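Salicylic acid-binding protein 2 (Nicotiana tabacum, PDB 1XKL) hydrolyses methyl salicylate to salicylic acid and methanol, releasing the active hormone for systemic acquired resistance in the plant. Local coordinates at residues A[4-9]-A[31-36]; A[74-79]-A[97-102]. One frame throughout, in Å; residues are numbered along the deposited sequence.

Contact 1. Residues A[4-9]-A[31-36]; sequences GKHFVL and GHKVTA
H6 and F7 of strand 6-10 pair in parallel with K33 and V34 of strand 33-36, the outermost strand of the main sheet within this chain. F7 N donates to K33 O (2.8 Å), T35 N to F7 O, and L9 N to T35 O. K33 N reaches K5 O at the entry to the strands.

On one face of the sheet the H6 ring carries the contact. With CG anti to the backbone N (chi1 -172°), the ring leans toward the edge strand. H6 NE2 meets T35 OG1 at 2.7 Å, near the ring plane, in a nearly straight hydrogen bond. K33, extended as far as CE, runs over one face of the H6 ring, with CE 3.7 Å from the centroid in a CH-pi contact. H6 ND1 bonds to E73, so both ring nitrogens are engaged and the rotation of the ring is fixed.

H32 precedes the edge strand. H32 ND1 accepts a hydrogen bond from K5 N at 2.7 Å, in the ring plane. The edge of F7 points at the H32 ring face in a T-shaped stack, centroids 5.4 Å apart and planes at 83°. V34 CG1 packs on L9 CD1 (3.7 Å), on the same sheet face as F7. V34 and F7 also touch L27 of helix 23-29.

The two strands and this helix form the first beta-alpha-beta unit of the alpha/beta hydrolase fold.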
loop_
_atom_site.group_PDB
_atom_site.type_symbol
_atom_site.label_atom_id
_atom_site.label_comp_id
_atom_site.label_asym_id
_atom_site.label_seq_id
_atom_site.Cartn_x
_atom_site.Cartn_y
_atom_site.Cartn_z
ATOM N N GLY A 4 46.446 -1.094 24.077
ATOM C CA GLY A 4 44.998 -1.210 24.015
ATOM C C GLY A 4 44.602 -2.456 23.247
ATOM O O GLY A 4 45.182 -2.746 22.199
ATOM N N LYS A 5 43.628 -3.206 23.755
ATOM C CA LYS A 5 43.190 -4.430 23.081
ATOM C C LYS A 5 42.044 -4.218 22.097
ATOM O O LYS A 5 41.460 -3.138 22.013
ATOM C CB LYS A 5 42.781 -5.492 24.108
ATOM C CG LYS A 5 43.942 -6.097 24.890
ATOM C CD LYS A 5 43.484 -7.264 25.772
ATOM C CE LYS A 5 44.649 -7.858 26.563
ATOM N NZ LYS A 5 45.363 -6.794 27.353
ATOM N N HIS A 6 41.728 -5.271 21.352
ATOM C CA HIS A 6 40.664 -5.219 20.363
ATOM C C HIS A 6 39.410 -5.933 20.869
ATOM O O HIS A 6 39.411 -7.147 21.058
ATOM C CB HIS A 6 41.146 -5.861 19.060
ATOM C CG HIS A 6 40.197 -5.701 17.915
ATOM N ND1 HIS A 6 40.432 -6.258 16.676
ATOM C CD2 HIS A 6 39.010 -5.058 17.817
ATOM C CE1 HIS A 6 39.430 -5.971 15.866
ATOM N NE2 HIS A 6 38.552 -5.242 16.534
ATOM N N PHE A 7 38.354 -5.156 21.097
ATOM C CA PHE A 7 37.074 -5.670 21.565
ATOM C C PHE A 7 36.139 -5.927 20.382
ATOM O O PHE A 7 35.847 -5.019 19.606
ATOM C CB PHE A 7 36.411 -4.667 22.514
ATOM C CG PHE A 7 36.965 -4.686 23.910
ATOM C CD1 PHE A 7 36.498 -5.605 24.845
ATOM C CD2 PHE A 7 37.963 -3.793 24.288
ATOM C CE1 PHE A 7 37.017 -5.635 26.142
ATOM C CE2 PHE A 7 38.493 -3.814 25.582
ATOM C CZ PHE A 7 38.017 -4.735 26.511
ATOM N N VAL A 8 35.687 -7.170 20.245
ATOM C CA VAL A 8 34.771 -7.544 19.179
ATOM C C VAL A 8 33.420 -7.735 19.835
ATOM O O VAL A 8 33.215 -8.688 20.599
ATOM C CB VAL A 8 35.225 -8.841 18.504
ATOM C CG1 VAL A 8 34.176 -9.317 17.514
ATOM C CG2 VAL A 8 36.559 -8.600 17.799
ATOM N N LEU A 9 32.501 -6.818 19.542
ATOM C CA LEU A 9 31.172 -6.847 20.134
ATOM C C LEU A 9 30.159 -7.525 19.218
ATOM O O LEU A 9 29.975 -7.136 18.070
ATOM C CB LEU A 9 30.733 -5.420 20.478
ATOM C CG LEU A 9 31.745 -4.555 21.248
ATOM C CD1 LEU A 9 31.081 -3.228 21.638
ATOM C CD2 LEU A 9 32.219 -5.284 22.505
ATOM N N GLY A 31 41.301 3.816 25.212
ATOM C CA GLY A 31 42.427 3.543 24.336
ATOM C C GLY A 31 42.360 2.202 23.639
ATOM O O GLY A 31 43.357 1.722 23.102
ATOM N N HIS A 32 41.180 1.598 23.632
ATOM C CA HIS A 32 41.008 0.300 23.004
ATOM C C HIS A 32 40.304 0.407 21.659
ATOM O O HIS A 32 39.589 1.376 21.396
ATOM C CB HIS A 32 40.213 -0.617 23.934
ATOM C CG HIS A 32 40.896 -0.897 25.237
ATOM N ND1 HIS A 32 42.043 -1.652 25.328
ATOM C CD2 HIS A 32 40.592 -0.519 26.501
ATOM C CE1 HIS A 32 42.418 -1.729 26.592
ATOM N NE2 HIS A 32 41.554 -1.050 27.324
ATOM N N LYS A 33 40.530 -0.589 20.809
ATOM C CA LYS A 33 39.907 -0.657 19.488
ATOM C C LYS A 33 38.615 -1.451 19.659
ATOM O O LYS A 33 38.577 -2.425 20.408
ATOM C CB LYS A 33 40.839 -1.365 18.505
ATOM C CG LYS A 33 40.237 -1.676 17.142
ATOM C CD LYS A 33 41.268 -2.382 16.262
ATOM C CE LYS A 33 40.690 -2.827 14.925
ATOM N NZ LYS A 33 40.167 -1.698 14.106
ATOM N N VAL A 34 37.563 -1.033 18.966
ATOM C CA VAL A 34 36.272 -1.695 19.072
ATOM C C VAL A 34 35.631 -1.965 17.718
ATOM O O VAL A 34 35.660 -1.115 16.826
ATOM C CB VAL A 34 35.289 -0.836 19.905
ATOM C CG1 VAL A 34 33.900 -1.474 19.937
ATOM C CG2 VAL A 34 35.828 -0.659 21.311
ATOM N N THR A 35 35.056 -3.154 17.564
ATOM C CA THR A 35 34.363 -3.502 16.331
ATOM C C THR A 35 32.961 -3.974 16.705
ATOM O O THR A 35 32.802 -5.038 17.300
ATOM C CB THR A 35 35.076 -4.637 15.552
ATOM O OG1 THR A 35 36.397 -4.224 15.181
ATOM C CG2 THR A 35 34.294 -4.978 14.291
ATOM N N ALA A 36 31.949 -3.168 16.394
ATOM C CA ALA A 36 30.563 -3.538 16.675
ATOM C C ALA A 36 29.988 -3.954 15.335
ATOM O O ALA A 36 29.293 -3.182 14.679
ATOM C CB ALA A 36 29.790 -2.349 17.229
#

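Contact 2. Residues A[74-79]-A[97-102]; sequences KVILVG and KIYAAV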
loop_
_atom_site.group_PDB
_atom_site.type_symbol
_atom_site.label_atom_id
_atom_site.label_comp_id
_atom_site.label_asym_id
_atom_site.label_seq_id
_atom_site.Cartn_x
_atom_site.Cartn_y
_atom_site.Cartn_z
ATOM N N LYS A 74 45.410 -10.555 18.993
ATOM C CA LYS A 74 44.324 -11.260 19.654
ATOM C C LYS A 74 43.191 -10.298 19.998
ATOM O O LYS A 74 43.385 -9.084 20.022
ATOM C CB LYS A 74 44.857 -11.951 20.912
ATOM C CG LYS A 74 46.011 -12.910 20.621
ATOM C CD LYS A 74 46.624 -13.481 21.890
ATOM C CE LYS A 74 45.647 -14.394 22.624
ATOM N NZ LYS A 74 46.241 -14.924 23.897
ATOM N N VAL A 75 42.001 -10.834 20.252
ATOM C CA VAL A 75 40.866 -9.985 20.579
ATOM C C VAL A 75 40.103 -10.483 21.797
ATOM O O VAL A 75 40.373 -11.558 22.326
ATOM C CB VAL A 75 39.859 -9.901 19.407
ATOM C CG1 VAL A 75 40.573 -9.545 18.121
ATOM C CG2 VAL A 75 39.111 -11.219 19.267
ATOM N N ILE A 76 39.147 -9.674 22.234
ATOM C CA ILE A 76 38.293 -10.005 23.357
ATOM C C ILE A 76 36.887 -10.025 22.780
ATOM O O ILE A 76 36.378 -8.994 22.320
ATOM C CB ILE A 76 38.374 -8.932 24.464
ATOM C CG1 ILE A 76 39.807 -8.842 24.990
ATOM C CG2 ILE A 76 37.412 -9.268 25.596
ATOM C CD1 ILE A 76 40.081 -7.612 25.819
ATOM N N LEU A 77 36.272 -11.204 22.785
ATOM C CA LEU A 77 34.923 -11.366 22.251
ATOM C C LEU A 77 33.873 -11.087 23.310
ATOM O O LEU A 77 33.964 -11.573 24.442
ATOM C CB LEU A 77 34.725 -12.787 21.704
ATOM C CG LEU A 77 35.373 -13.120 20.361
ATOM C CD1 LEU A 77 35.180 -14.590 20.032
ATOM C CD2 LEU A 77 34.722 -12.258 19.282
ATOM N N VAL A 78 32.881 -10.288 22.949
ATOM C CA VAL A 78 31.805 -9.979 23.870
ATOM C C VAL A 78 30.505 -10.292 23.139
ATOM O O VAL A 78 30.161 -9.648 22.146
ATOM C CB VAL A 78 31.854 -8.501 24.316
ATOM C CG1 VAL A 78 30.748 -8.217 25.335
ATOM C CG2 VAL A 78 33.222 -8.209 24.941
ATOM N N GLY A 79 29.815 -11.320 23.622
ATOM C CA GLY A 79 28.571 -11.739 23.016
ATOM C C GLY A 79 27.381 -11.463 23.901
ATOM O O GLY A 79 27.361 -11.808 25.081
ATOM N N LYS A 97 43.220 -16.933 19.057
ATOM C CA LYS A 97 43.215 -15.505 18.783
ATOM C C LYS A 97 42.256 -14.773 19.708
ATOM O O LYS A 97 41.854 -13.640 19.445
ATOM C CB LYS A 97 42.868 -15.259 17.311
ATOM C CG LYS A 97 43.962 -15.789 16.382
ATOM C CD LYS A 97 43.899 -15.236 14.972
ATOM C CE LYS A 97 42.747 -15.832 14.177
ATOM N NZ LYS A 97 42.808 -15.420 12.738
ATOM N N ILE A 98 41.917 -15.418 20.818
ATOM C CA ILE A 98 40.982 -14.837 21.770
ATOM C C ILE A 98 41.494 -14.869 23.212
ATOM O O ILE A 98 41.719 -15.938 23.767
ATOM C CB ILE A 98 39.647 -15.591 21.694
ATOM C CG1 ILE A 98 39.172 -15.616 20.235
ATOM C CG2 ILE A 98 38.624 -14.942 22.603
ATOM C CD1 ILE A 98 38.066 -16.605 19.963
ATOM N N TYR A 99 41.668 -13.697 23.820
ATOM C CA TYR A 99 42.139 -13.629 25.200
ATOM C C TYR A 99 41.081 -14.237 26.117
ATOM O O TYR A 99 41.389 -14.973 27.055
ATOM C CB TYR A 99 42.392 -12.176 25.623
ATOM C CG TYR A 99 43.572 -11.515 24.947
ATOM C CD1 TYR A 99 43.397 -10.413 24.108
ATOM C CD2 TYR A 99 44.873 -11.978 25.162
ATOM C CE1 TYR A 99 44.492 -9.787 23.499
ATOM C CE2 TYR A 99 45.971 -11.362 24.564
ATOM C CZ TYR A 99 45.775 -10.268 23.735
ATOM O OH TYR A 99 46.864 -9.668 23.144
ATOM N N ALA A 100 39.827 -13.925 25.830
ATOM C CA ALA A 100 38.730 -14.425 26.627
ATOM C C ALA A 100 37.426 -14.145 25.913
ATOM O O ALA A 100 37.344 -13.247 25.071
ATOM C CB ALA A 100 38.728 -13.752 27.991
ATOM N N ALA A 101 36.409 -14.924 26.257
ATOM C CA ALA A 101 35.090 -14.772 25.676
ATOM C C ALA A 101 34.156 -14.326 26.785
ATOM O O ALA A 101 34.054 -14.974 27.824
ATOM C CB ALA A 101 34.621 -16.105 25.085
ATOM N N VAL A 102 33.477 -13.209 26.565
ATOM C CA VAL A 102 32.565 -12.669 27.557
ATOM C C VAL A 102 31.119 -12.861 27.111
ATOM O O VAL A 102 30.739 -12.464 26.001
ATOM C CB VAL A 102 32.834 -11.157 27.782
ATOM C CG1 VAL A 102 31.962 -10.626 28.906
ATOM C CG2 VAL A 102 34.305 -10.947 28.108
HETATM O O HOH W 1 46.477 -8.021 20.430
#
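K74, just before strand 75-80, packs on Y99, at the break in strand 98-104. The two side chains cross at about a right angle, the lysine chain passing over one face of the ring. K74 CB sits over that face, 3.6 Å from the ring centroid, in a CH-pi contact. The bend at chi3 (67°) brings K74 CE to 3.6 Å from Y99 CD2. One water links K74 N to Y99 OH. At the ring edge, I76 CG1 comes within 4.0 Å of Y99 CD1. K5, whose NZ bonds to A256 O, adds a cation-pi contact to the same ring.

Backbone bonds set the register of the two strands. V75 N donates to K97 O, and Y99 N to V75 O at 2.9 Å. The chain turns a corner at Y99, and the next bond, L77 N to A100 O, is longer at 3.2 Å. Beyond it the pairing tightens: V102 N reaches L77 O at 2.7 Å and G79 N reaches V102 O at 2.8 Å.

On one face of the sheet L77 CD1 packs on I98 CD1 (3.5 Å), under helix 83-93. On the other, V78 and V102 lie side by side and meet helix 245-258.

This is a parallel beta-alpha-beta unit of the alpha/beta hydrolase core. Strand 75-80 leads into the nucleophile elbow, whose GxSxG motif starts at G79 and carries the catalytic S81.

Contacts 1 and 2 are neighbours in one parallel sheet, their centres 10 Å apart. Strand 6-10 of contact 1 lies beside strand 75-80 of contact 2. H6 O to I76 N and V8 N to I76 O, both 2.8 Å, are probable hydrogen bonds across this seam. K5 CD also packs on I76 CD1 at 3.4 Å. Helix 245-258 touches both contacts and bears L253 and H257, which bind salicylate. H32 of contact 1 comes within about 3 Å of L253, side chain to side chain. G79 is about 10 Å from the bound 2-amino-4H-1,3-benzoxathiin-4-ol and about 8 Å from the catalytic S81 side chain; the L9 side chain is about 13 Å from the ligand (nearest atoms).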